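Local coordinates for protein citrate synthase (Pyrobaculum aerophilum, PDB 2IBP) that probably catalyses the condensation of oxaloacetate with acetyl-CoA and water to give citrate and CoA in the tricarboxylic acid cycle, at residues Thr61-Ser66 with Asp82-Met87; Leu68-Arg73 with Arg149-Leu154; Val155-Thr160 with Asp232-Val237; Glu215-Thr220 with Met369-Gly374; Val225-Leu230 with Ala377-Tyr382. All blocks are in the same frame, centred on the assembly; numbering follows the deposited sequence.

Contact 1: Thr61-Ser66 with Asp82-Met87; sequences TYEEVS and DYINRM
Y83 and S66 meet in the polar half of this contact, where the phenol brings its hydroxyl to the serine. Its ring leaves the helix with CG anti to the backbone N (chi1 176°), and S66 OG lies at the ring edge, in its plane. Y83 OH donates to S66 OG over 2.6 Å. The serine's own proton then probably turns back to its helix, where Y62 O and E63 O both lie within reach, the choice unsettled. The same phenol comes obliquely against the backbone, with Y83 CE2 3.2 Å from E63 O, while M87 CG sits 3.8 Å above the centre of one ring face and limits how the ring can turn. Beside this bond lies an apolar half: the stems of E63 and I84 run across each other at a slant, E63 CB being 3.9 Å from I84 CG1. The glutamate's polar end turns elsewhere, its OE2 accepting from H183 N. T61 caps the first helix, accepting E64 N on OG1. With short axes 10.4 Å apart and directed at 105°, the contact is a steep crossing of two successive helices, 62-71 and 77-90, within the largely helical citrate synthase fold.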
# COMPACT_ATOMS: atom_id res chain seq x y z
N THR A 61 23.23 16.19 -9.83
CA THR A 61 22.43 15.55 -10.86
C THR A 61 21.53 14.54 -10.13
O THR A 61 21.79 14.19 -8.97
CB THR A 61 23.31 14.73 -11.80
OG1 THR A 61 24.05 13.74 -11.05
CG2 THR A 61 24.30 15.65 -12.54
N TYR A 62 20.52 14.01 -10.80
CA TYR A 62 19.69 13.03 -10.12
C TYR A 62 20.48 11.78 -9.78
O TYR A 62 20.26 11.18 -8.73
CB TYR A 62 18.45 12.66 -10.92
CG TYR A 62 17.53 11.76 -10.14
CD1 TYR A 62 16.83 12.23 -9.04
CD2 TYR A 62 17.37 10.44 -10.48
CE1 TYR A 62 15.96 11.40 -8.33
CE2 TYR A 62 16.48 9.62 -9.81
CZ TYR A 62 15.78 10.11 -8.74
OH TYR A 62 14.93 9.25 -8.07
N GLU A 63 21.43 11.40 -10.63
CA GLU A 63 22.25 10.23 -10.31
C GLU A 63 22.95 10.45 -8.97
O GLU A 63 22.90 9.61 -8.09
CB GLU A 63 23.29 9.95 -11.39
CG GLU A 63 22.70 9.46 -12.73
CD GLU A 63 22.30 10.58 -13.69
OE1 GLU A 63 22.01 11.71 -13.25
OE2 GLU A 63 22.26 10.29 -14.91
N GLU A 64 23.59 11.60 -8.82
CA GLU A 64 24.33 11.87 -7.58
C GLU A 64 23.42 12.09 -6.38
O GLU A 64 23.70 11.62 -5.28
CB GLU A 64 25.26 13.06 -7.78
CG GLU A 64 26.21 13.29 -6.64
CD GLU A 64 27.13 14.46 -6.90
OE1 GLU A 64 26.63 15.61 -6.93
OE2 GLU A 64 28.37 14.24 -7.00
N VAL A 65 22.31 12.81 -6.58
CA VAL A 65 21.38 13.05 -5.50
C VAL A 65 20.72 11.75 -5.06
O VAL A 65 20.48 11.55 -3.87
CB VAL A 65 20.33 14.10 -5.91
CG1 VAL A 65 19.14 14.10 -4.95
CG2 VAL A 65 20.99 15.47 -6.01
N SER A 66 20.40 10.87 -6.01
CA SER A 66 19.78 9.60 -5.66
C SER A 66 20.77 8.77 -4.83
O SER A 66 20.39 8.12 -3.85
CB SER A 66 19.24 8.85 -6.88
OG SER A 66 20.24 8.45 -7.80
N ASP A 82 30.64 3.77 -10.72
CA ASP A 82 30.12 2.41 -10.57
C ASP A 82 28.60 2.40 -10.42
O ASP A 82 27.92 1.56 -11.00
CB ASP A 82 30.78 1.71 -9.38
CG ASP A 82 32.27 1.46 -9.60
OD1 ASP A 82 32.74 1.61 -10.75
OD2 ASP A 82 32.95 1.09 -8.62
N TYR A 83 28.08 3.33 -9.63
CA TYR A 83 26.63 3.46 -9.42
C TYR A 83 25.91 3.77 -10.74
O TYR A 83 24.89 3.15 -11.08
CB TYR A 83 26.39 4.58 -8.41
CG TYR A 83 24.93 4.91 -8.15
CD1 TYR A 83 24.17 4.12 -7.32
CD2 TYR A 83 24.40 6.11 -8.59
CE1 TYR A 83 22.83 4.45 -7.05
CE2 TYR A 83 23.08 6.44 -8.34
CZ TYR A 83 22.31 5.62 -7.56
OH TYR A 83 21.00 5.98 -7.25
N ILE A 84 26.43 4.75 -11.46
CA ILE A 84 25.85 5.13 -12.74
C ILE A 84 25.81 3.93 -13.67
O ILE A 84 24.79 3.66 -14.30
CB ILE A 84 26.59 6.32 -13.35
CG1 ILE A 84 26.23 7.60 -12.56
CG2 ILE A 84 26.28 6.45 -14.82
CD1 ILE A 84 26.95 8.84 -13.01
N ASN A 85 26.90 3.15 -13.70
CA ASN A 85 26.93 1.97 -14.55
C ASN A 85 25.94 0.89 -14.12
O ASN A 85 25.32 0.26 -14.96
CB ASN A 85 28.33 1.39 -14.60
CG ASN A 85 29.20 2.09 -15.62
OD1 ASN A 85 28.71 2.66 -16.59
ND2 ASN A 85 30.52 2.00 -15.43
N ARG A 86 25.76 0.70 -12.82
CA ARG A 86 24.80 -0.28 -12.33
C ARG A 86 23.40 0.17 -12.71
O ARG A 86 22.61 -0.60 -13.24
CB ARG A 86 24.88 -0.46 -10.81
CG ARG A 86 26.16 -1.13 -10.32
CD ARG A 86 26.04 -1.54 -8.85
NE ARG A 86 25.76 -0.43 -7.94
CZ ARG A 86 26.69 0.30 -7.35
NH1 ARG A 86 27.98 0.13 -7.65
NH2 ARG A 86 26.33 1.27 -6.52
N MET A 87 23.13 1.45 -12.50
CA MET A 87 21.81 2.00 -12.82
C MET A 87 21.52 1.82 -14.31
O MET A 87 20.44 1.40 -14.68
CB MET A 87 21.71 3.47 -12.39
CG MET A 87 21.96 3.67 -10.91
SD MET A 87 20.59 3.04 -9.95
CE MET A 87 19.57 4.50 -10.18

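Contact 2: Leu68-Arg73 with Arg149-Leu154; sequences LILYGR and RIAEKL
L70 presses both of its methyl branches against the helix opposite, and this is the close-fitting half of the contact. Its CD1 lies 3.8 Å from A151 CB, while CD2 rests against the stem of the glutamate, 3.8 Å from E152 CG. The fork is aimed there because CG is anti to the backbone N (chi1 -177°), and the leucine and glutamate chains cross at about a right angle. A151 offers only its CB to the fork, and L380 of helix 363-382 closes over it, so that three helices share one apolar seam. This packing joins the end of helix 62-71 to the long helix 141-169 in the mainly helical body of citrate synthase. The other half is polar and lies toward the partly exposed Y71. Its OH donates to E152 OE2 at 2.4 Å, a very short bond whose exact length deserves caution. The oxygen stands in the ring plane at the edge, yet the carboxylate is turned 82° against the ring. E152 OE1 forms a salt bridge with R86, which should help the buried carboxylate to stay charged. Past Y71 the chain breaks out of the helix at G72, with a positive phi of 91°, and reaches exposed R73, whose guanidinium pairs with E79 in a salt bridge.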
# COMPACT_ATOMS: atom_id res chain seq x y z
N LEU A 68 23.12 9.97 -2.91
CA LEU A 68 23.10 10.65 -1.63
C LEU A 68 21.90 10.23 -0.78
O LEU A 68 22.04 9.88 0.39
CB LEU A 68 23.07 12.15 -1.87
CG LEU A 68 22.89 13.03 -0.64
CD1 LEU A 68 24.03 12.86 0.37
CD2 LEU A 68 22.76 14.49 -1.05
N ILE A 69 20.71 10.26 -1.36
CA ILE A 69 19.52 9.91 -0.61
C ILE A 69 19.57 8.46 -0.17
O ILE A 69 19.29 8.15 0.97
CB ILE A 69 18.26 10.23 -1.42
CG1 ILE A 69 18.09 11.75 -1.53
CG2 ILE A 69 17.02 9.64 -0.73
CD1 ILE A 69 16.98 12.19 -2.48
N LEU A 70 19.96 7.57 -1.07
CA LEU A 70 20.00 6.16 -0.74
C LEU A 70 21.10 5.78 0.27
O LEU A 70 20.82 5.11 1.28
CB LEU A 70 20.16 5.35 -2.02
CG LEU A 70 20.16 3.84 -1.85
CD1 LEU A 70 18.88 3.35 -1.13
CD2 LEU A 70 20.29 3.19 -3.23
N TYR A 71 22.32 6.24 0.02
CA TYR A 71 23.46 5.86 0.85
C TYR A 71 23.81 6.80 2.01
O TYR A 71 24.59 6.43 2.90
CB TYR A 71 24.67 5.60 -0.04
CG TYR A 71 24.46 4.40 -0.93
CD1 TYR A 71 24.47 3.13 -0.41
CD2 TYR A 71 24.20 4.55 -2.29
CE1 TYR A 71 24.26 2.03 -1.19
CE2 TYR A 71 23.99 3.45 -3.10
CZ TYR A 71 23.98 2.18 -2.53
OH TYR A 71 23.78 1.05 -3.28
N GLY A 72 23.28 8.01 1.99
CA GLY A 72 23.43 8.93 3.09
C GLY A 72 24.61 9.86 3.01
O GLY A 72 24.85 10.65 3.92
N ARG A 73 25.36 9.76 1.93
CA ARG A 73 26.50 10.64 1.72
C ARG A 73 26.80 10.81 0.24
O ARG A 73 26.34 10.03 -0.58
CB ARG A 73 27.74 10.09 2.40
CG ARG A 73 28.17 8.77 1.84
CD ARG A 73 29.44 8.30 2.50
NE ARG A 73 29.80 6.98 2.03
CZ ARG A 73 30.43 6.73 0.89
NH1 ARG A 73 30.77 7.73 0.07
NH2 ARG A 73 30.72 5.48 0.56
N ARG A 149 20.83 -3.15 -3.65
CA ARG A 149 20.82 -3.49 -5.07
C ARG A 149 19.38 -3.30 -5.60
O ARG A 149 19.16 -2.73 -6.66
CB ARG A 149 21.28 -4.93 -5.27
CG ARG A 149 21.81 -5.29 -6.65
CD ARG A 149 22.35 -6.74 -6.67
NE ARG A 149 23.27 -7.00 -5.56
CZ ARG A 149 23.63 -8.21 -5.13
NH1 ARG A 149 23.15 -9.31 -5.71
NH2 ARG A 149 24.45 -8.32 -4.09
N ILE A 150 18.41 -3.83 -4.86
CA ILE A 150 17.00 -3.74 -5.25
C ILE A 150 16.52 -2.30 -5.28
O ILE A 150 15.78 -1.89 -6.20
CB ILE A 150 16.11 -4.60 -4.33
CG1 ILE A 150 16.50 -6.08 -4.50
CG2 ILE A 150 14.62 -4.38 -4.64
CD1 ILE A 150 16.08 -7.00 -3.36
N ALA A 151 16.91 -1.53 -4.27
CA ALA A 151 16.58 -0.11 -4.21
C ALA A 151 17.10 0.61 -5.46
O ALA A 151 16.37 1.37 -6.10
CB ALA A 151 17.12 0.52 -2.93
N GLU A 152 18.35 0.33 -5.84
CA GLU A 152 18.91 0.92 -7.06
C GLU A 152 18.11 0.53 -8.31
O GLU A 152 17.82 1.36 -9.16
CB GLU A 152 20.37 0.49 -7.24
CG GLU A 152 21.29 1.07 -6.22
CD GLU A 152 22.74 0.72 -6.46
OE1 GLU A 152 23.05 -0.01 -7.43
OE2 GLU A 152 23.58 1.23 -5.68
N LYS A 153 17.68 -0.72 -8.38
CA LYS A 153 16.92 -1.20 -9.52
C LYS A 153 15.62 -0.45 -9.62
O LYS A 153 15.19 -0.10 -10.71
CB LYS A 153 16.65 -2.68 -9.42
CG LYS A 153 17.86 -3.53 -9.67
CD LYS A 153 17.52 -4.96 -9.42
CE LYS A 153 18.68 -5.87 -9.59
NZ LYS A 153 18.25 -7.25 -9.20
N LEU A 154 14.94 -0.26 -8.49
CA LEU A 154 13.66 0.46 -8.51
C LEU A 154 13.82 1.91 -9.01
O LEU A 154 13.01 2.42 -9.79
CB LEU A 154 13.06 0.43 -7.10
CG LEU A 154 12.35 -0.89 -6.81
CD1 LEU A 154 12.27 -1.23 -5.34
CD2 LEU A 154 10.95 -0.94 -7.45

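Contact 3: Val155-Thr160 with Asp232-Val237; sequences VAKMPT and DLYSSV
K157 and M158 face Y234 and V237 from a helix that kinks just beyond them, where P159 has no N-H to give and T160 N makes only a weak bond to K157 O, while the opposite backbone is at the first turns of a helix capped by D232. M158 and V237 reach toward each other tip to tip, M158 CE standing 3.8 Å from V237 CG1. The methionine gets its methyl there by folding twice, at chi2 (68°) and chi3 (64°). Next to it, K157 crosses Y234 obliquely and brings a carbon, not its nitrogen, to the phenol: K157 CE is 4.0 Å from Y234 OH. The polar ends of this pair are satisfied elsewhere, K157 NZ by Y90 O and a salt bridge to E120, and Y234 OH by D124. On the capping turn, S235 N donates to D232 OD2 over 3.0 Å, meeting the carboxylate from above its plane. The other carboxylate oxygen, OD1, forms a salt bridge with K245 of the second subunit. The whole is a light, fully buried side-chain contact between the kinked helix 141-169 and the N-terminal end of helix 233-244, in the mainly helical fold of citrate synthase beside its dimer interface.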
# COMPACT_ATOMS: atom_id res chain seq x y z
N VAL A 155 14.88 2.57 -8.58
CA VAL A 155 15.14 3.94 -9.00
C VAL A 155 15.47 3.94 -10.51
O VAL A 155 15.00 4.78 -11.27
CB VAL A 155 16.30 4.52 -8.19
CG1 VAL A 155 16.71 5.90 -8.74
CG2 VAL A 155 15.90 4.60 -6.72
N ALA A 156 16.26 2.96 -10.94
CA ALA A 156 16.66 2.89 -12.35
C ALA A 156 15.55 2.55 -13.32
O ALA A 156 15.55 3.02 -14.46
CB ALA A 156 17.80 1.88 -12.51
N LYS A 157 14.61 1.71 -12.88
CA LYS A 157 13.59 1.18 -13.74
C LYS A 157 12.36 2.06 -13.89
O LYS A 157 11.65 1.94 -14.88
CB LYS A 157 13.17 -0.21 -13.26
CG LYS A 157 14.30 -1.22 -13.36
CD LYS A 157 13.97 -2.51 -12.66
CE LYS A 157 15.19 -3.42 -12.70
NZ LYS A 157 15.47 -3.95 -14.05
N MET A 158 12.09 2.90 -12.90
CA MET A 158 10.84 3.66 -12.93
C MET A 158 10.64 4.42 -14.25
O MET A 158 9.57 4.33 -14.86
CB MET A 158 10.70 4.57 -11.73
CG MET A 158 9.28 4.96 -11.45
SD MET A 158 8.28 3.56 -10.89
CE MET A 158 9.07 3.14 -9.36
N PRO A 159 11.67 5.13 -14.75
CA PRO A 159 11.44 5.85 -16.01
C PRO A 159 11.15 4.94 -17.19
O PRO A 159 10.45 5.32 -18.12
CB PRO A 159 12.76 6.60 -16.23
CG PRO A 159 13.36 6.69 -14.85
CD PRO A 159 13.01 5.40 -14.21
N THR A 160 11.71 3.74 -17.17
CA THR A 160 11.48 2.80 -18.26
C THR A 160 10.01 2.38 -18.27
O THR A 160 9.38 2.28 -19.32
CB THR A 160 12.41 1.59 -18.14
OG1 THR A 160 13.74 2.04 -17.85
CG2 THR A 160 12.42 0.77 -19.42
N ASP A 232 8.42 -7.20 0.39
CA ASP A 232 9.54 -6.80 -0.43
C ASP A 232 9.51 -5.36 -0.88
O ASP A 232 8.46 -4.71 -0.92
CB ASP A 232 9.66 -7.72 -1.62
CG ASP A 232 8.52 -7.55 -2.58
OD1 ASP A 232 7.40 -8.06 -2.31
OD2 ASP A 232 8.76 -6.92 -3.62
N LEU A 233 10.68 -4.86 -1.29
CA LEU A 233 10.82 -3.48 -1.73
C LEU A 233 9.97 -3.12 -2.92
O LEU A 233 9.46 -1.99 -3.00
CB LEU A 233 12.29 -3.17 -2.01
CG LEU A 233 13.12 -2.97 -0.75
CD1 LEU A 233 14.62 -3.23 -1.01
CD2 LEU A 233 12.88 -1.58 -0.18
N TYR A 234 9.84 -4.03 -3.88
CA TYR A 234 9.00 -3.75 -5.02
C TYR A 234 7.56 -3.58 -4.56
O TYR A 234 6.87 -2.66 -4.99
CB TYR A 234 9.11 -4.86 -6.05
CG TYR A 234 10.39 -4.87 -6.86
CD1 TYR A 234 10.41 -4.32 -8.13
CD2 TYR A 234 11.52 -5.53 -6.41
CE1 TYR A 234 11.53 -4.39 -8.93
CE2 TYR A 234 12.67 -5.58 -7.20
CZ TYR A 234 12.66 -5.01 -8.46
OH TYR A 234 13.78 -5.06 -9.29
N SER A 235 7.07 -4.49 -3.74
CA SER A 235 5.70 -4.39 -3.25
C SER A 235 5.47 -3.11 -2.45
O SER A 235 4.43 -2.46 -2.56
CB SER A 235 5.36 -5.63 -2.41
OG SER A 235 5.36 -6.75 -3.28
N SER A 236 6.48 -2.70 -1.67
CA SER A 236 6.38 -1.46 -0.91
C SER A 236 6.25 -0.25 -1.85
O SER A 236 5.46 0.67 -1.62
CB SER A 236 7.57 -1.32 0.01
OG SER A 236 7.59 -2.39 0.97
N VAL A 237 7.03 -0.26 -2.92
CA VAL A 237 6.96 0.81 -3.90
C VAL A 237 5.62 0.78 -4.65
O VAL A 237 5.00 1.83 -4.86
CB VAL A 237 8.17 0.81 -4.86
CG1 VAL A 237 7.93 1.77 -6.03
CG2 VAL A 237 9.41 1.20 -4.09

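Contact 4: Glu215-Thr220 with Met369-Gly374; sequences EVPAST and MSRVVG
R371 and P217 approach each other from opposite directions where the N-terminal turn of helix 218-227, with P217 at its N-cap position, lies against the kinked helix 363-382 near the middle of the citrate synthase fold. The arginine can be followed outward. CB points toward the other segment without touching it, and with CG anti to the backbone N (chi1 -177°) the chain heads for the proline turn. Two bends follow, at chi2 (59°) and chi3 (50°), which fold the chain instead of letting it run straight. CG passes a bound water at 3.3 Å, and CD comes to 4.5 Å from T220 OG1, a loose approach. NE donates to H211 O, outside both segments, a bond that helps fix how the guanidinium is rotated. CZ carries the two end nitrogens, of which NH2 is hydrogen-bonded outside the two segments. NH1 is the atom that faces the opposing turn. P217 CG touches it at 3.7 Å, lying at the edge of the guanidinium and in its plane, so the proline does not stack on the flat group. About 9 Å separate the R371 side chain from those of H289 and D346, the predicted catalytic residues, which puts the contact close to the probable active site. S219 OG, which is also bonded to H249 and W375, stands 2.5 Å from the water. That same water joins both segments: it accepts from R371 NH1 at 2.9 Å and gives a proton to T220 OG1 at 2.6 Å.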
# COMPACT_ATOMS: atom_id res chain seq x y z
N GLU A 215 9.88 14.55 3.37
CA GLU A 215 9.38 14.01 4.62
C GLU A 215 8.48 12.79 4.42
O GLU A 215 8.88 11.89 3.68
CB GLU A 215 8.80 15.11 5.51
CG GLU A 215 9.94 16.08 5.92
CD GLU A 215 9.55 17.17 6.89
OE1 GLU A 215 8.34 17.48 7.04
OE2 GLU A 215 10.48 17.76 7.45
N VAL A 216 7.34 12.69 5.10
CA VAL A 216 6.57 11.45 5.07
C VAL A 216 5.10 11.60 4.70
O VAL A 216 4.20 11.49 5.57
CB VAL A 216 6.67 10.68 6.42
CG1 VAL A 216 6.15 9.25 6.23
CG2 VAL A 216 8.11 10.63 6.90
N PRO A 217 4.83 11.87 3.42
CA PRO A 217 3.46 11.93 2.93
C PRO A 217 2.86 10.53 2.86
O PRO A 217 3.55 9.53 3.10
CB PRO A 217 3.59 12.55 1.54
CG PRO A 217 4.97 12.23 1.11
CD PRO A 217 5.81 12.12 2.34
N ALA A 218 1.61 10.46 2.45
CA ALA A 218 0.89 9.20 2.46
C ALA A 218 1.56 8.10 1.63
O ALA A 218 1.54 6.94 2.04
CB ALA A 218 -0.56 9.40 2.02
N SER A 219 2.20 8.45 0.52
CA SER A 219 2.83 7.43 -0.31
C SER A 219 4.04 6.83 0.42
O SER A 219 4.21 5.62 0.51
CB SER A 219 3.23 8.01 -1.67
OG SER A 219 4.08 9.11 -1.52
N THR A 220 4.85 7.70 1.01
CA THR A 220 6.00 7.24 1.80
C THR A 220 5.53 6.43 3.02
O THR A 220 6.13 5.43 3.38
CB THR A 220 6.85 8.43 2.21
OG1 THR A 220 7.23 9.14 1.02
CG2 THR A 220 8.08 8.01 2.97
N MET A 369 8.88 8.73 -10.51
CA MET A 369 10.27 8.56 -10.98
C MET A 369 11.25 9.30 -10.08
O MET A 369 12.37 8.85 -9.88
CB MET A 369 10.43 9.05 -12.41
CG MET A 369 9.82 8.11 -13.41
SD MET A 369 9.51 8.92 -14.99
CE MET A 369 10.99 9.91 -15.18
N SER A 370 10.83 10.46 -9.58
CA SER A 370 11.66 11.21 -8.68
C SER A 370 11.68 10.60 -7.27
O SER A 370 12.73 10.27 -6.70
CB SER A 370 11.14 12.64 -8.56
OG SER A 370 11.88 13.34 -7.60
N ARG A 371 10.48 10.46 -6.72
CA ARG A 371 10.29 10.08 -5.33
C ARG A 371 10.63 8.65 -4.98
O ARG A 371 10.85 8.34 -3.82
CB ARG A 371 8.85 10.37 -4.93
CG ARG A 371 8.51 10.10 -3.48
CD ARG A 371 9.35 10.90 -2.49
NE ARG A 371 9.36 12.33 -2.83
CZ ARG A 371 8.47 13.22 -2.39
NH1 ARG A 371 7.58 12.89 -1.47
NH2 ARG A 371 8.51 14.46 -2.82
N VAL A 372 10.76 7.80 -5.99
CA VAL A 372 11.06 6.40 -5.72
C VAL A 372 12.34 6.27 -4.89
O VAL A 372 12.42 5.42 -4.00
CB VAL A 372 11.14 5.57 -7.00
CG1 VAL A 372 12.16 6.15 -7.95
CG2 VAL A 372 11.41 4.10 -6.66
N VAL A 373 13.31 7.16 -5.09
CA VAL A 373 14.51 7.06 -4.28
C VAL A 373 14.23 7.36 -2.81
O VAL A 373 14.76 6.70 -1.93
CB VAL A 373 15.70 7.87 -4.82
CG1 VAL A 373 15.47 9.37 -4.72
CG2 VAL A 373 16.97 7.46 -4.06
N GLY A 374 13.39 8.35 -2.55
CA GLY A 374 13.00 8.65 -1.18
C GLY A 374 12.26 7.46 -0.58
O GLY A 374 12.54 7.05 0.54
O HOH W 1 6.20 10.36 -1.08

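Contact 5: Val225-Leu230 with Ala377-Tyr382; sequences VVASTL and AHVLEY
V379 and Y382 both turn their side chains anti to the backbone N, at CG1 (chi1 166°) and CG (chi1 -165°) respectively, which carries the valine methyl to A227 and, from one turn further along the same helix, the phenol ring to S228. V379 CG1 is 3.5 Å from A227 CB, close for two methyls, and CG2 flanks the same carbon at 3.9 Å, so the alanine is held by both branches of the valine. The Y382 ring comes obliquely, with CE2 3.8 Å from S228 CB, and its OH reaches R387 O. S228 OG is tucked between backbone N and carbonyl carbon (chi1 77°). From there it donates to V225 O over 2.7 Å, from a position tilted off the carbonyl plane, while F389 N gives it a second partner. The chain then closes in a Schellman motif at L230, where L230 N bonds back to A227 O at 2.8 Å. Helix 233-244 follows directly and packs on A227 and V379 through S236 and L233. On other sides helix 363-382 meets helix 141-169 through L380 and strand 30-34 through a salt bridge from E381 to K32, while T229 bonds to the second subunit.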
# COMPACT_ATOMS: atom_id res chain seq x y z
N VAL A 225 4.28 1.08 5.82
CA VAL A 225 3.34 0.10 6.36
C VAL A 225 3.56 -1.27 5.72
O VAL A 225 3.60 -2.29 6.40
CB VAL A 225 1.89 0.57 6.19
CG1 VAL A 225 0.91 -0.54 6.62
CG2 VAL A 225 1.66 1.82 7.02
N VAL A 226 3.72 -1.28 4.41
CA VAL A 226 3.97 -2.50 3.68
C VAL A 226 5.32 -3.06 4.07
O VAL A 226 5.43 -4.23 4.41
CB VAL A 226 3.87 -2.28 2.16
CG1 VAL A 226 4.40 -3.48 1.40
CG2 VAL A 226 2.43 -1.95 1.78
N ALA A 227 6.35 -2.23 4.09
CA ALA A 227 7.68 -2.71 4.45
C ALA A 227 7.74 -3.22 5.87
O ALA A 227 8.54 -4.12 6.18
CB ALA A 227 8.71 -1.62 4.25
N SER A 228 6.85 -2.73 6.74
CA SER A 228 6.89 -3.09 8.16
C SER A 228 6.58 -4.57 8.42
O SER A 228 6.91 -5.09 9.49
CB SER A 228 5.99 -2.22 9.02
OG SER A 228 4.63 -2.60 8.89
N THR A 229 5.94 -5.22 7.45
CA THR A 229 5.62 -6.64 7.52
C THR A 229 6.77 -7.48 6.96
O THR A 229 6.68 -8.70 6.87
CB THR A 229 4.38 -7.00 6.70
OG1 THR A 229 4.64 -6.83 5.30
CG2 THR A 229 3.18 -6.18 7.11
N LEU A 230 7.81 -6.78 6.53
CA LEU A 230 8.96 -7.36 5.85
C LEU A 230 8.63 -7.80 4.44
O LEU A 230 9.35 -8.61 3.85
CB LEU A 230 9.65 -8.45 6.66
CG LEU A 230 10.23 -7.95 7.99
CD1 LEU A 230 11.01 -9.10 8.63
CD2 LEU A 230 11.10 -6.73 7.84
N ALA A 377 14.75 4.65 0.19
CA ALA A 377 15.64 5.08 1.29
C ALA A 377 14.89 5.00 2.61
O ALA A 377 15.44 4.60 3.64
CB ALA A 377 16.14 6.50 1.06
N HIS A 378 13.63 5.44 2.60
CA HIS A 378 12.82 5.44 3.81
C HIS A 378 12.56 4.02 4.30
O HIS A 378 12.65 3.77 5.49
CB HIS A 378 11.51 6.18 3.61
CG HIS A 378 11.60 7.64 3.86
ND1 HIS A 378 11.51 8.20 5.12
CD2 HIS A 378 11.72 8.69 3.00
CE1 HIS A 378 11.60 9.51 5.03
NE2 HIS A 378 11.75 9.83 3.75
N VAL A 379 12.29 3.11 3.38
CA VAL A 379 12.08 1.70 3.73
C VAL A 379 13.34 1.12 4.37
O VAL A 379 13.29 0.55 5.46
CB VAL A 379 11.66 0.85 2.54
CG1 VAL A 379 11.79 -0.65 2.87
CG2 VAL A 379 10.23 1.23 2.14
N LEU A 380 14.48 1.31 3.71
CA LEU A 380 15.73 0.78 4.23
C LEU A 380 16.03 1.37 5.60
O LEU A 380 16.51 0.66 6.49
CB LEU A 380 16.87 1.01 3.26
CG LEU A 380 16.66 0.29 1.92
CD1 LEU A 380 17.77 0.62 0.95
CD2 LEU A 380 16.52 -1.21 2.08
N GLU A 381 15.75 2.65 5.78
CA GLU A 381 15.95 3.27 7.07
C GLU A 381 15.08 2.62 8.15
O GLU A 381 15.55 2.29 9.23
CB GLU A 381 15.66 4.76 6.99
CG GLU A 381 15.90 5.50 8.28
CD GLU A 381 15.72 6.98 8.13
OE1 GLU A 381 14.57 7.40 7.86
OE2 GLU A 381 16.72 7.72 8.29
N TYR A 382 13.81 2.40 7.83
CA TYR A 382 12.89 1.78 8.78
C TYR A 382 13.37 0.38 9.15
O TYR A 382 13.25 -0.03 10.30
CB TYR A 382 11.47 1.72 8.22
CG TYR A 382 10.45 1.43 9.28
CD1 TYR A 382 10.18 2.38 10.26
CD2 TYR A 382 9.77 0.22 9.31
CE1 TYR A 382 9.27 2.12 11.25
CE2 TYR A 382 8.82 -0.04 10.30
CZ TYR A 382 8.60 0.92 11.28
OH TYR A 382 7.70 0.69 12.30

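Contact 4 lies deepest, its centre about 5 Å from that of the chain, and contact 1 furthest out at about 18 Å; contact 1 is partly buried, the other four buried. Helix 62-71 serves contacts 1 and 2, helix 141-169 contacts 2 and 3, and contacts 4 and 5 join the same pair, 218-227 and 363-382, with contact centres about 12 Å apart. Contacts 1 and 2 combine apolar packing with short phenol bonds and are tied by the R86-E152 salt bridge. Contacts 3 and 5 meet mostly through carbon, without direct polar bonds between segments, their polar groups served elsewhere or by the second subunit, whereas contact 4, nearest the probable active site, relies on a shared water.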